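PDB 7LQX: glycosyl hydrolase BlGH5_18, which probably hydrolyses beta-mannosidic linkages as a family GH5_18 glycoside hydrolase taking part in the breakdown of N-glycans by a gut bifidobacterium. Local coordinates for residues A[216-221]-A[374-379]; A[261-266]-A[405-410]; A[365-370]-A[387-392]. One frame throughout, in Å; residues are numbered along the deposited sequence.

Contact 1. Residues A[216-221]-A[374-379]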
ATOM      1  N   PRO A 216     -23.480  -0.346   7.433  1.00  9.22           N
ATOM      2  CA  PRO A 216     -23.938   0.780   6.597  1.00 10.73           C
ATOM      3  C   PRO A 216     -24.265   0.412   5.164  1.00 10.14           C
ATOM      4  O   PRO A 216     -24.956   1.192   4.498  1.00 10.56           O
ATOM      5  CB  PRO A 216     -22.785   1.791   6.670  1.00 11.74           C
ATOM      6  CG  PRO A 216     -21.603   0.983   7.009  1.00 11.05           C
ATOM      7  CD  PRO A 216     -22.078  -0.175   7.857  1.00 10.75           C
ATOM      8  N   PHE A 217     -23.801  -0.727   4.663  1.00  7.75           N
ATOM      9  CA  PHE A 217     -24.267  -1.258   3.387  1.00  7.97           C
ATOM     10  C   PHE A 217     -25.446  -2.174   3.682  1.00  8.27           C
ATOM     11  O   PHE A 217     -25.377  -2.982   4.609  1.00  8.93           O
ATOM     12  CB  PHE A 217     -23.135  -2.021   2.712  1.00  7.38           C
ATOM     13  CG  PHE A 217     -22.083  -1.133   2.122  1.00  7.19           C
ATOM     14  CD1 PHE A 217     -21.110  -0.538   2.915  1.00  8.69           C
ATOM     15  CD2 PHE A 217     -22.067  -0.894   0.764  1.00  8.99           C
ATOM     16  CE1 PHE A 217     -20.159   0.274   2.348  1.00  8.02           C
ATOM     17  CE2 PHE A 217     -21.115  -0.094   0.198  1.00  9.98           C
ATOM     18  CZ  PHE A 217     -20.168   0.497   0.989  1.00  9.40           C
ATOM     19  N   THR A 218     -26.526  -2.034   2.925  1.00  7.52           N
ATOM     20  CA  THR A 218     -27.806  -2.621   3.293  1.00  8.03           C
ATOM     21  C   THR A 218     -28.396  -3.497   2.202  1.00  8.96           C
ATOM     22  O   THR A 218     -28.084  -3.341   1.019  1.00  7.55           O
ATOM     23  CB  THR A 218     -28.829  -1.507   3.574  1.00 10.03           C
ATOM     24  OG1 THR A 218     -29.085  -0.841   2.332  1.00  9.11           O
ATOM     25  CG2 THR A 218     -28.317  -0.512   4.611  1.00 10.70           C
ATOM     26  N   PRO A 219     -29.298  -4.408   2.576  1.00  7.42           N
ATOM     27  CA  PRO A 219     -30.017  -5.193   1.554  1.00  7.58           C
ATOM     28  C   PRO A 219     -30.720  -4.350   0.502  1.00  7.74           C
ATOM     29  O   PRO A 219     -30.693  -4.699  -0.687  1.00  7.99           O
ATOM     30  CB  PRO A 219     -31.010  -6.010   2.396  1.00  8.69           C
ATOM     31  CG  PRO A 219     -30.296  -6.180   3.715  1.00  9.00           C
ATOM     32  CD  PRO A 219     -29.595  -4.869   3.944  1.00  7.39           C
ATOM     33  N   VAL A 220     -31.369  -3.259   0.905  1.00  7.92           N
ATOM     34  CA  VAL A 220     -32.065  -2.423  -0.069  1.00  8.62           C
ATOM     35  C   VAL A 220     -31.092  -1.861  -1.103  1.00  8.52           C
ATOM     36  O   VAL A 220     -31.386  -1.847  -2.306  1.00  8.84           O
ATOM     37  CB  VAL A 220     -32.882  -1.324   0.641  1.00 10.07           C
ATOM     38  CG1 VAL A 220     -33.327  -0.252  -0.342  1.00 11.28           C
ATOM     39  CG2 VAL A 220     -34.084  -1.946   1.359  1.00 12.01           C
ATOM     40  N   GLN A 221     -29.908  -1.410  -0.670  1.00  7.87           N
ATOM     41  CA  GLN A 221     -28.927  -0.923  -1.635  1.00  7.67           C
ATOM     42  C   GLN A 221     -28.488  -2.045  -2.572  1.00  7.07           C
ATOM     43  O   GLN A 221     -28.378  -1.854  -3.791  1.00  8.20           O
ATOM     44  CB  GLN A 221     -27.690  -0.381  -0.917  1.00  7.00           C
ATOM     45  CG  GLN A 221     -27.882   0.848  -0.081  1.00  8.38           C
ATOM     46  CD  GLN A 221     -26.790   0.979   0.963  1.00  8.48           C
ATOM     47  OE1 GLN A 221     -25.948   0.099   1.098  1.00  9.22           O
ATOM     48  NE2 GLN A 221     -26.816   2.069   1.725  1.00 11.31           N
ATOM     49  N   ASN A 374     -37.139   1.885   6.261  1.00 20.80           N
ATOM     50  CA  ASN A 374     -36.361   1.960   5.034  1.00 19.72           C
ATOM     51  C   ASN A 374     -36.466   0.698   4.190  1.00 17.24           C
ATOM     52  O   ASN A 374     -35.874   0.641   3.104  1.00 18.41           O
ATOM     53  CB  ASN A 374     -34.881   2.217   5.347  1.00 20.12           C
ATOM     54  CG  ASN A 374     -34.667   3.423   6.241  1.00 23.64           C
ATOM     55  OD1 ASN A 374     -33.930   3.356   7.226  1.00 25.22           O
ATOM     56  ND2 ASN A 374     -35.305   4.534   5.902  1.00 22.84           N
ATOM     57  N   GLY A 375     -37.171  -0.323   4.664  1.00 15.08           N
ATOM     58  CA  GLY A 375     -37.271  -1.571   3.939  1.00 14.36           C
ATOM     59  C   GLY A 375     -36.192  -2.587   4.240  1.00 11.42           C
ATOM     60  O   GLY A 375     -36.161  -3.640   3.592  1.00 12.53           O
ATOM     61  N   ASN A 376     -35.344  -2.329   5.209  1.00 11.89           N
ATOM     62  CA  ASN A 376     -34.315  -3.271   5.616  1.00 11.91           C
ATOM     63  C   ASN A 376     -34.786  -4.093   6.807  1.00 12.94           C
ATOM     64  O   ASN A 376     -35.664  -3.672   7.565  1.00 12.52           O
ATOM     65  CB  ASN A 376     -33.046  -2.500   5.975  1.00 13.79           C
ATOM     66  CG  ASN A 376     -32.369  -1.905   4.753  1.00 10.23           C
ATOM     67  OD1 ASN A 376     -32.072  -2.616   3.798  1.00  9.58           O
ATOM     68  ND2 ASN A 376     -32.171  -0.590   4.761  1.00 12.13           N
ATOM     69  N   PRO A 377     -34.238  -5.290   6.999  1.00 12.11           N
ATOM     70  CA  PRO A 377     -34.721  -6.133   8.098  1.00 10.69           C
ATOM     71  C   PRO A 377     -34.564  -5.451   9.445  1.00 14.02           C
ATOM     72  O   PRO A 377     -33.566  -4.779   9.712  1.00 14.16           O
ATOM     73  CB  PRO A 377     -33.828  -7.378   8.004  1.00 10.33           C
ATOM     74  CG  PRO A 377     -33.378  -7.414   6.601  1.00 10.22           C
ATOM     75  CD  PRO A 377     -33.178  -5.971   6.226  1.00  9.46           C
ATOM     76  N   LEU A 378     -35.561  -5.642  10.308  1.00 13.21           N
ATOM     77  CA  LEU A 378     -35.364  -5.311  11.710  1.00 14.97           C
ATOM     78  C   LEU A 378     -34.244  -6.147  12.309  1.00 15.26           C
ATOM     79  O   LEU A 378     -33.537  -5.694  13.217  1.00 16.92           O
ATOM     80  CB  LEU A 378     -36.641  -5.570  12.494  1.00 15.62           C
ATOM     81  CG  LEU A 378     -37.861  -4.745  12.105  1.00 19.30           C
ATOM     82  CD1 LEU A 378     -39.076  -5.185  12.914  1.00 24.26           C
ATOM     83  CD2 LEU A 378     -37.586  -3.270  12.298  1.00 20.50           C
ATOM     84  N   ASN A 379     -34.065  -7.369  11.810  1.00 13.89           N
ATOM     85  CA  ASN A 379     -33.105  -8.323  12.365  1.00 12.78           C
ATOM     86  C   ASN A 379     -32.387  -8.994  11.196  1.00 12.34           C
ATOM     87  O   ASN A 379     -32.787 -10.064  10.728  1.00 11.87           O
ATOM     88  CB  ASN A 379     -33.839  -9.333  13.234  1.00 14.93           C
ATOM     89  CG  ASN A 379     -32.915 -10.146  14.086  1.00 16.03           C
ATOM     90  OD1 ASN A 379     -31.752 -10.337  13.755  1.00 14.83           O
ATOM     91  ND2 ASN A 379     -33.431 -10.637  15.201  1.00 20.32           N
TER
HETATM   92  O   HOH W   1     -30.792   1.244   2.801  1.00 13.71           O

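Contact 2. Residues A[261-266]-A[405-410]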
ATOM      1  N   SER A 261     -32.071 -11.961  -1.503  1.00  6.53           N
ATOM      2  CA  SER A 261     -31.946 -10.672  -2.168  1.00  6.76           C
ATOM      3  C   SER A 261     -33.243 -10.274  -2.855  1.00  7.61           C
ATOM      4  O   SER A 261     -33.598  -9.093  -2.872  1.00  7.23           O
ATOM      5  CB  SER A 261     -30.770 -10.699  -3.145  1.00  7.58           C
ATOM      6  OG  SER A 261     -31.048 -11.402  -4.347  1.00  7.58           O
ATOM      7  N   ARG A 262     -33.981 -11.245  -3.391  1.00  6.99           N
ATOM      8  CA  ARG A 262     -35.234 -10.938  -4.069  1.00  7.00           C
ATOM      9  C   ARG A 262     -36.253 -10.306  -3.136  1.00  8.16           C
ATOM     10  O   ARG A 262     -37.126  -9.559  -3.594  1.00  9.34           O
ATOM     11  CB  ARG A 262     -35.821 -12.204  -4.683  1.00  7.83           C
ATOM     12  CG  ARG A 262     -35.059 -12.733  -5.885  1.00  8.46           C
ATOM     13  CD  ARG A 262     -35.708 -14.013  -6.355  1.00  7.51           C
ATOM     14  NE  ARG A 262     -37.013 -13.786  -6.979  1.00  8.33           N
ATOM     15  CZ  ARG A 262     -37.943 -14.723  -7.143  1.00  8.29           C
ATOM     16  NH1 ARG A 262     -37.761 -15.942  -6.663  1.00  8.30           N
ATOM     17  NH2 ARG A 262     -39.069 -14.428  -7.778  1.00  8.42           N
ATOM     18  N   ALA A 263     -36.195 -10.613  -1.842  1.00  7.21           N
ATOM     19  CA  ALA A 263     -37.131  -9.995  -0.913  1.00  7.75           C
ATOM     20  C   ALA A 263     -37.051  -8.478  -0.979  1.00  6.92           C
ATOM     21  O   ALA A 263     -38.058  -7.789  -0.774  1.00  8.29           O
ATOM     22  CB  ALA A 263     -36.824 -10.456   0.511  1.00  8.61           C
ATOM     23  N   PHE A 264     -35.860  -7.937  -1.248  1.00  7.28           N
ATOM     24  CA  PHE A 264     -35.610  -6.503  -1.162  1.00  7.55           C
ATOM     25  C   PHE A 264     -35.610  -5.795  -2.507  1.00  8.43           C
ATOM     26  O   PHE A 264     -35.585  -4.560  -2.528  1.00  9.82           O
ATOM     27  CB  PHE A 264     -34.290  -6.261  -0.400  1.00  8.56           C
ATOM     28  CG  PHE A 264     -34.263  -6.962   0.920  1.00  8.11           C
ATOM     29  CD1 PHE A 264     -34.930  -6.440   2.010  1.00  9.44           C
ATOM     30  CD2 PHE A 264     -33.641  -8.193   1.052  1.00  8.78           C
ATOM     31  CE1 PHE A 264     -34.952  -7.119   3.210  1.00 11.26           C
ATOM     32  CE2 PHE A 264     -33.670  -8.870   2.239  1.00  9.90           C
ATOM     33  CZ  PHE A 264     -34.323  -8.341   3.317  1.00 10.72           C
ATOM     34  N   ALA A 265     -35.605  -6.525  -3.615  1.00  8.46           N
ATOM     35  CA  ALA A 265     -35.590  -5.911  -4.936  1.00  7.32           C
ATOM     36  C   ALA A 265     -36.979  -5.381  -5.257  1.00  8.59           C
ATOM     37  O   ALA A 265     -37.946  -6.147  -5.272  1.00 11.20           O
ATOM     38  CB  ALA A 265     -35.192  -6.953  -5.977  1.00  8.10           C
ATOM     39  N   ARG A 266     -37.083  -4.082  -5.524  1.00  8.68           N
ATOM     40  CA  ARG A 266     -38.379  -3.529  -5.901  1.00  8.64           C
ATOM     41  C   ARG A 266     -38.778  -3.939  -7.313  1.00  9.27           C
ATOM     42  O   ARG A 266     -39.972  -3.965  -7.630  1.00 11.37           O
ATOM     43  CB  ARG A 266     -38.356  -2.007  -5.778  1.00 10.36           C
ATOM     44  CG  ARG A 266     -38.086  -1.513  -4.368  1.00 10.16           C
ATOM     45  CD  ARG A 266     -38.247  -0.008  -4.250  1.00 12.46           C
ATOM     46  NE  ARG A 266     -37.267   0.743  -5.030  1.00 13.68           N
ATOM     47  CZ  ARG A 266     -36.075   1.123  -4.573  1.00 12.08           C
ATOM     48  NH1 ARG A 266     -35.704   0.824  -3.337  1.00 12.52           N
ATOM     49  NH2 ARG A 266     -35.256   1.810  -5.353  1.00 16.51           N
ATOM     50  N   LEU A 405     -38.154 -15.559  -0.125  1.00  6.66           N
ATOM     51  CA  LEU A 405     -38.283 -14.682   1.030  1.00  8.07           C
ATOM     52  C   LEU A 405     -38.993 -13.419   0.587  1.00  7.15           C
ATOM     53  O   LEU A 405     -38.737 -12.915  -0.506  1.00  8.13           O
ATOM     54  CB  LEU A 405     -36.921 -14.340   1.633  1.00  8.85           C
ATOM     55  CG  LEU A 405     -36.323 -15.629   2.225  1.00 13.16           C
ATOM     56  CD1 LEU A 405     -35.095 -16.086   1.451  1.00 10.93           C
ATOM     57  CD2 LEU A 405     -36.059 -15.539   3.721  1.00 18.24           C
ATOM     58  N   VAL A 406     -39.873 -12.909   1.441  1.00  7.13           N
ATOM     59  CA  VAL A 406     -40.563 -11.658   1.163  1.00  6.66           C
ATOM     60  C   VAL A 406     -40.503 -10.786   2.408  1.00  7.64           C
ATOM     61  O   VAL A 406     -40.346 -11.271   3.531  1.00  8.65           O
ATOM     62  CB  VAL A 406     -42.029 -11.860   0.725  1.00  7.78           C
ATOM     63  CG1 VAL A 406     -42.105 -12.702  -0.535  1.00  8.12           C
ATOM     64  CG2 VAL A 406     -42.848 -12.474   1.846  1.00  9.18           C
ATOM     65  N   THR A 407     -40.619  -9.477   2.199  1.00  7.82           N
ATOM     66  CA  THR A 407     -40.735  -8.589   3.339  1.00  8.23           C
ATOM     67  C   THR A 407     -42.172  -8.572   3.860  1.00  8.61           C
ATOM     68  O   THR A 407     -43.123  -8.997   3.191  1.00  8.46           O
ATOM     69  CB  THR A 407     -40.352  -7.157   2.970  1.00 10.04           C
ATOM     70  OG1 THR A 407     -41.357  -6.619   2.104  1.00 11.13           O
ATOM     71  CG2 THR A 407     -38.981  -7.110   2.308  1.00 11.58           C
ATOM     72  N   SER A 408     -42.315  -8.021   5.067  1.00  8.74           N
ATOM     73  CA  SER A 408     -43.638  -7.837   5.658  1.00  9.57           C
ATOM     74  C   SER A 408     -44.548  -6.975   4.787  1.00 10.44           C
ATOM     75  O   SER A 408     -45.760  -7.195   4.766  1.00 10.71           O
ATOM     76  CB  SER A 408     -43.487  -7.261   7.068  1.00 12.01           C
ATOM     77  OG  SER A 408     -42.544  -6.202   7.100  1.00 12.04           O
ATOM     78  N   ALA A 409     -43.998  -6.003   4.058  1.00  9.67           N
ATOM     79  CA  ALA A 409     -44.811  -5.215   3.137  1.00 11.90           C
ATOM     80  C   ALA A 409     -45.304  -6.059   1.965  1.00  8.96           C
ATOM     81  O   ALA A 409     -46.490  -6.031   1.623  1.00 10.56           O
ATOM     82  CB  ALA A 409     -44.010  -4.007   2.648  1.00 14.47           C
ATOM     83  N   THR A 410     -44.413  -6.834   1.348  1.00  9.08           N
ATOM     84  CA  THR A 410     -44.829  -7.702   0.246  1.00  9.04           C
ATOM     85  C   THR A 410     -45.860  -8.718   0.711  1.00  7.93           C
ATOM     86  O   THR A 410     -46.796  -9.048  -0.028  1.00 10.13           O
ATOM     87  CB  THR A 410     -43.591  -8.378  -0.340  1.00  8.55           C
ATOM     88  OG1 THR A 410     -42.733  -7.358  -0.860  1.00 10.62           O
ATOM     89  CG2 THR A 410     -43.944  -9.350  -1.437  1.00  9.39           C
TER
HETATM   90  O   HOH W   2     -40.506  -8.914  -0.797  1.00  8.81           O

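Contact 3. Residues A[365-370]-A[387-392]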
ATOM      1  N   ALA A 365     -43.967 -20.885  -1.614  1.00 10.24           N
ATOM      2  CA  ALA A 365     -43.966 -20.488  -0.219  1.00 10.10           C
ATOM      3  C   ALA A 365     -42.960 -19.372  -0.017  1.00  8.75           C
ATOM      4  O   ALA A 365     -42.013 -19.215  -0.791  1.00  9.18           O
ATOM      5  CB  ALA A 365     -43.597 -21.665   0.690  1.00 13.03           C
ATOM      6  N   ALA A 366     -43.168 -18.593   1.039  1.00  8.65           N
ATOM      7  CA  ALA A 366     -42.193 -17.579   1.401  1.00  8.30           C
ATOM      8  C   ALA A 366     -42.126 -17.410   2.910  1.00  8.75           C
ATOM      9  O   ALA A 366     -43.147 -17.481   3.602  1.00 10.01           O
ATOM     10  CB  ALA A 366     -42.486 -16.222   0.750  1.00  9.68           C
ATOM     11  N   VAL A 367     -40.906 -17.202   3.402  1.00  8.44           N
ATOM     12  CA  VAL A 367     -40.665 -16.759   4.769  1.00  8.00           C
ATOM     13  C   VAL A 367     -40.711 -15.236   4.786  1.00  8.62           C
ATOM     14  O   VAL A 367     -40.142 -14.580   3.901  1.00  9.36           O
ATOM     15  CB  VAL A 367     -39.322 -17.288   5.296  1.00 10.19           C
ATOM     16  CG1 VAL A 367     -39.134 -16.870   6.745  1.00 12.14           C
ATOM     17  CG2 VAL A 367     -39.247 -18.814   5.169  1.00 11.17           C
ATOM     18  N   VAL A 368     -41.402 -14.684   5.782  1.00  8.54           N
ATOM     19  CA  VAL A 368     -41.635 -13.248   5.887  1.00  8.69           C
ATOM     20  C   VAL A 368     -40.588 -12.608   6.790  1.00  9.12           C
ATOM     21  O   VAL A 368     -40.395 -13.029   7.936  1.00  9.56           O
ATOM     22  CB  VAL A 368     -43.053 -12.971   6.422  1.00  9.35           C
ATOM     23  CG1 VAL A 368     -43.271 -11.484   6.553  1.00 10.20           C
ATOM     24  CG2 VAL A 368     -44.100 -13.590   5.514  1.00  9.68           C
ATOM     25  N   ILE A 369     -39.958 -11.554   6.286  1.00  8.55           N
ATOM     26  CA  ILE A 369     -38.951 -10.781   7.007  1.00  8.80           C
ATOM     27  C   ILE A 369     -39.557  -9.429   7.360  1.00  7.77           C
ATOM     28  O   ILE A 369     -39.868  -8.631   6.468  1.00  9.18           O
ATOM     29  CB  ILE A 369     -37.694 -10.588   6.143  1.00  8.24           C
ATOM     30  CG1 ILE A 369     -37.068 -11.928   5.765  1.00  8.20           C
ATOM     31  CG2 ILE A 369     -36.667  -9.737   6.867  1.00 10.12           C
ATOM     32  CD1 ILE A 369     -35.976 -11.830   4.705  1.00  9.16           C
ATOM     33  N   GLU A 370     -39.708  -9.161   8.658  1.00  9.29           N
ATOM     34  CA  GLU A 370     -40.182  -7.858   9.107  1.00 10.05           C
ATOM     35  C   GLU A 370     -39.134  -6.796   8.804  1.00 10.24           C
ATOM     36  O   GLU A 370     -37.948  -6.972   9.108  1.00 10.65           O
ATOM     37  CB  GLU A 370     -40.460  -7.885  10.608  1.00 12.91           C
ATOM     38  CG  GLU A 370     -41.704  -8.658  10.992  1.00 17.09           C
ATOM     39  CD  GLU A 370     -42.987  -7.977  10.542  1.00 19.95           C
ATOM     40  OE1 GLU A 370     -43.035  -6.727  10.505  1.00 21.87           O
ATOM     41  OE2 GLU A 370     -43.956  -8.694  10.223  1.00 22.56           O
ATOM     42  N   GLY A 387     -29.498 -18.567  12.046  1.00  9.13           N
ATOM     43  CA  GLY A 387     -30.584 -17.680  12.399  1.00  9.94           C
ATOM     44  C   GLY A 387     -31.943 -18.267  12.075  1.00 10.15           C
ATOM     45  O   GLY A 387     -32.084 -19.244  11.342  1.00  8.89           O
ATOM     46  N   SER A 388     -32.983 -17.631  12.620  1.00  9.76           N
ATOM     47  CA  SER A 388     -34.331 -18.176  12.505  1.00  9.20           C
ATOM     48  C   SER A 388     -34.882 -18.076  11.085  1.00 10.43           C
ATOM     49  O   SER A 388     -35.574 -18.991  10.626  1.00 10.86           O
ATOM     50  CB  SER A 388     -35.247 -17.465  13.500  1.00 10.04           C
ATOM     51  OG  SER A 388     -35.064 -16.060  13.443  1.00  9.96           O
ATOM     52  N   ILE A 389     -34.631 -16.968  10.384  1.00  8.77           N
ATOM     53  CA  ILE A 389     -35.080 -16.858   8.996  1.00  8.38           C
ATOM     54  C   ILE A 389     -34.356 -17.883   8.134  1.00  8.63           C
ATOM     55  O   ILE A 389     -34.966 -18.598   7.329  1.00  9.12           O
ATOM     56  CB  ILE A 389     -34.852 -15.433   8.464  1.00  8.67           C
ATOM     57  CG1 ILE A 389     -35.738 -14.414   9.183  1.00  8.71           C
ATOM     58  CG2 ILE A 389     -35.101 -15.383   6.956  1.00  9.18           C
ATOM     59  CD1 ILE A 389     -37.232 -14.522   8.862  1.00  9.57           C
ATOM     60  N   PHE A 390     -33.030 -17.950   8.284  1.00  8.26           N
ATOM     61  CA  PHE A 390     -32.202 -18.911   7.567  1.00  7.77           C
ATOM     62  C   PHE A 390     -32.747 -20.317   7.732  1.00  8.19           C
ATOM     63  O   PHE A 390     -32.970 -21.027   6.748  1.00  8.84           O
ATOM     64  CB  PHE A 390     -30.785 -18.790   8.144  1.00  8.81           C
ATOM     65  CG  PHE A 390     -29.707 -19.544   7.396  1.00  9.08           C
ATOM     66  CD1 PHE A 390     -29.516 -20.903   7.604  1.00 10.02           C
ATOM     67  CD2 PHE A 390     -28.846 -18.878   6.540  1.00  9.82           C
ATOM     68  CE1 PHE A 390     -28.506 -21.590   6.940  1.00  8.68           C
ATOM     69  CE2 PHE A 390     -27.829 -19.561   5.884  1.00  9.36           C
ATOM     70  CZ  PHE A 390     -27.669 -20.917   6.079  1.00 10.37           C
ATOM     71  N   GLU A 391     -33.011 -20.727   8.973  1.00  8.93           N
ATOM     72  CA  GLU A 391     -33.424 -22.108   9.217  1.00  9.64           C
ATOM     73  C   GLU A 391     -34.844 -22.389   8.743  1.00 10.29           C
ATOM     74  O   GLU A 391     -35.116 -23.490   8.253  1.00  9.98           O
ATOM     75  CB  GLU A 391     -33.205 -22.462  10.684  1.00 12.30           C
ATOM     76  CG  GLU A 391     -31.715 -22.438  11.011  1.00 13.30           C
ATOM     77  CD  GLU A 391     -31.333 -23.047  12.341  1.00 16.12           C
ATOM     78  OE1 GLU A 391     -32.202 -23.224  13.220  1.00 16.71           O
ATOM     79  OE2 GLU A 391     -30.131 -23.340  12.501  1.00 13.85           O
ATOM     80  N   ARG A 392     -35.761 -21.425   8.850  1.00 10.04           N
ATOM     81  CA  ARG A 392     -37.092 -21.645   8.295  1.00  9.58           C
ATOM     82  C   ARG A 392     -37.028 -21.841   6.784  1.00  8.74           C
ATOM     83  O   ARG A 392     -37.675 -22.741   6.229  1.00  9.52           O
ATOM     84  CB  ARG A 392     -38.016 -20.485   8.651  1.00 10.73           C
ATOM     85  CG  ARG A 392     -38.387 -20.430  10.115  1.00 10.65           C
ATOM     86  CD  ARG A 392     -39.301 -19.253  10.392  1.00 11.72           C
ATOM     87  NE  ARG A 392     -39.678 -19.150  11.798  1.00 13.61           N
ATOM     88  CZ  ARG A 392     -40.663 -19.844  12.359  1.00 14.08           C
ATOM     89  NH1 ARG A 392     -41.375 -20.693  11.630  1.00 12.79           N
ATOM     90  NH2 ARG A 392     -40.956 -19.675  13.643  1.00 15.62           N
TER

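Contact 1. Residues A[216-221]-A[374-379]
The side-chain oxygen of Asn376 receives the backbone N-H of Val220: Asn376 OD1 lies 3.0 Å from Val220 N, with the donor in the carbonyl plane and an N-H...O angle of 161°. Val220 stands in the first turn of a helix, where backbone N-H groups have no carbonyl of an earlier turn to bond, so an asparagine amide suits the place; the positive end of the helix dipole would probably favour the partly negative oxygen of Asn376. With chi1 at -71° this amide is swung back alongside its own main-chain nitrogen, and from there it reaches the helix start. Apolar atoms crowd the same oxygen. Val220 CG2 comes within 3.2 Å of Asn376 OD1, and Thr218 CB within 3.4 Å of it, each side chain crossing the amide at about a right angle. Asn376 ND2 donates to a water at 3.0 Å that also bonds Thr218 OG1; with both ends engaged, the amide has its rotation set. Beside it, Pro219 CG meets Pro377 CD at 3.8 Å. Val220 CG2 further lies 3.5 Å from Gly375 O, and glycine fits there because its backbone angles would jam a CB against the preceding carbonyl. In the second shell, Thr218 and Gln221 form a capping box: Gln221 N donates to Thr218 OG1 at 3.2 Å, and Thr218 N returns the bond to Gln221 OE1, from above its carbonyl plane. Asp372 OD1 accepts from the backbone N of both Asn374 and Asn376. The contact sets the loop after strand 365-369 against the start of helix 219-224, with helix 180-191 touching Thr218 and Phe264 of helix 248-264 packing on both prolines.

Contact 2. Residues A[261-266]-A[405-410]
Ala263 and Val406 bring their CA atoms to 4.3 Å, a very close approach of helix and strand, yet no direct hydrogen bond joins the two segments. Small size makes this possible: Ala263 CB sits 3.3 Å from Leu405 O, and alanine suits the place because its side chain ends at CB, right against the strand backbone. Leu405 CB lies near the same methyl, extending the apolar surface. The polar link is made by one water. It donates to Ala263 O at 2.7 Å, accepts from Thr407 N, and also bonds Thr410 OG1, so that three groups from both segments hold it. Thr407 serves two purposes through its two branches. With chi1 at 70°, OG1 lies between the backbone N and the carbonyl carbon, where it accepts from Thr410 N in an ST motif, nearly straight at 173°. The same torsion puts the methyl beside the backbone N, facing the helix: Thr407 CG2 lies 3.3 Å from Ala263 O and meets the Phe264 ring obliquely, 4.1 Å from its CD1. The Ala263 methyl lies over one face of that ring, offset toward the rim. A serine in place of Thr407 would lack the methyl, and would probably leave a gap between Ala263 O and the Phe264 ring. Val406 turns from the helix toward Ala366 and Val368 of the neighbouring strand. The chemistry implies a close seam of methyls against carbonyl oxygens, its polar link being one water shared by Ala263 O, Thr407 N and Thr410 OG1.

Contact 3. Residues A[365-370]-A[387-392]
Ile389 drives its CD1 methyl into the strand across from it, and this is the tight part of the contact. Ile389 CD1 lies 3.7 Å from Val367 CG1 and 4.0 Å from Ile369 CG1, so one methyl touches two residues spaced i, i+2 along the strand. It also reaches 3.6 Å from Val368 O, a backbone approach rather than a hydrogen bond. Both torsions of Ile389 are near -70°; chi1 sets CG1 beside the backbone N, and chi2 bends the chain so that CD1 ends over the strand. The side chains of Val367 and Ile389 lie alongside each other, pointing opposite ways, whereas Ile369 meets Ile389 obliquely. Beta-branched valine and isoleucine favour extended backbone and present broad apolar surface to the helix.

The looser side lies along the helix at Arg392. Arg392 CB is 4.1 Å from Val367 CG2, the two side chains running nearly perpendicular, but the arginine chain then extends from CG to NE away from the strand. Its guanidinium group pairs with Glu426 and Asp428, leaving only the aliphatic base for Val367, and Arg392 is partly exposed.

Strand and helix run antiparallel, their axes at 176° and 9.1 Å apart at closest approach. Strand 365-369, helix 388-399 and strand 403-407, whose two strands are parallel neighbours, form a classic beta-alpha-beta crossover, with the helix packed on the sheet.

Overall arrangement
From the N terminus, the chain builds most of an eight-stranded parallel barrel, with helix 219-224 between strands 200-202 and 229-233, and helix 248-264 between strands 229-233 and 272-277. Contact 1 closes a long loop from 216-221 to 374-379, and contact 2 another from 261-266 to 405-410; these two cross. Contact 3 spans a short loop between 365-370 and 387-392. It crosses contact 1 and lies wholly within the span of contact 2. Contacts 1 and 2 meet at Phe264, and together join barrel helices to the small three-stranded C-terminal domain. Contact 3 belongs to that domain itself, and backbone bonds from Ile369 to Val406 and Ser408 connect it to contact 2.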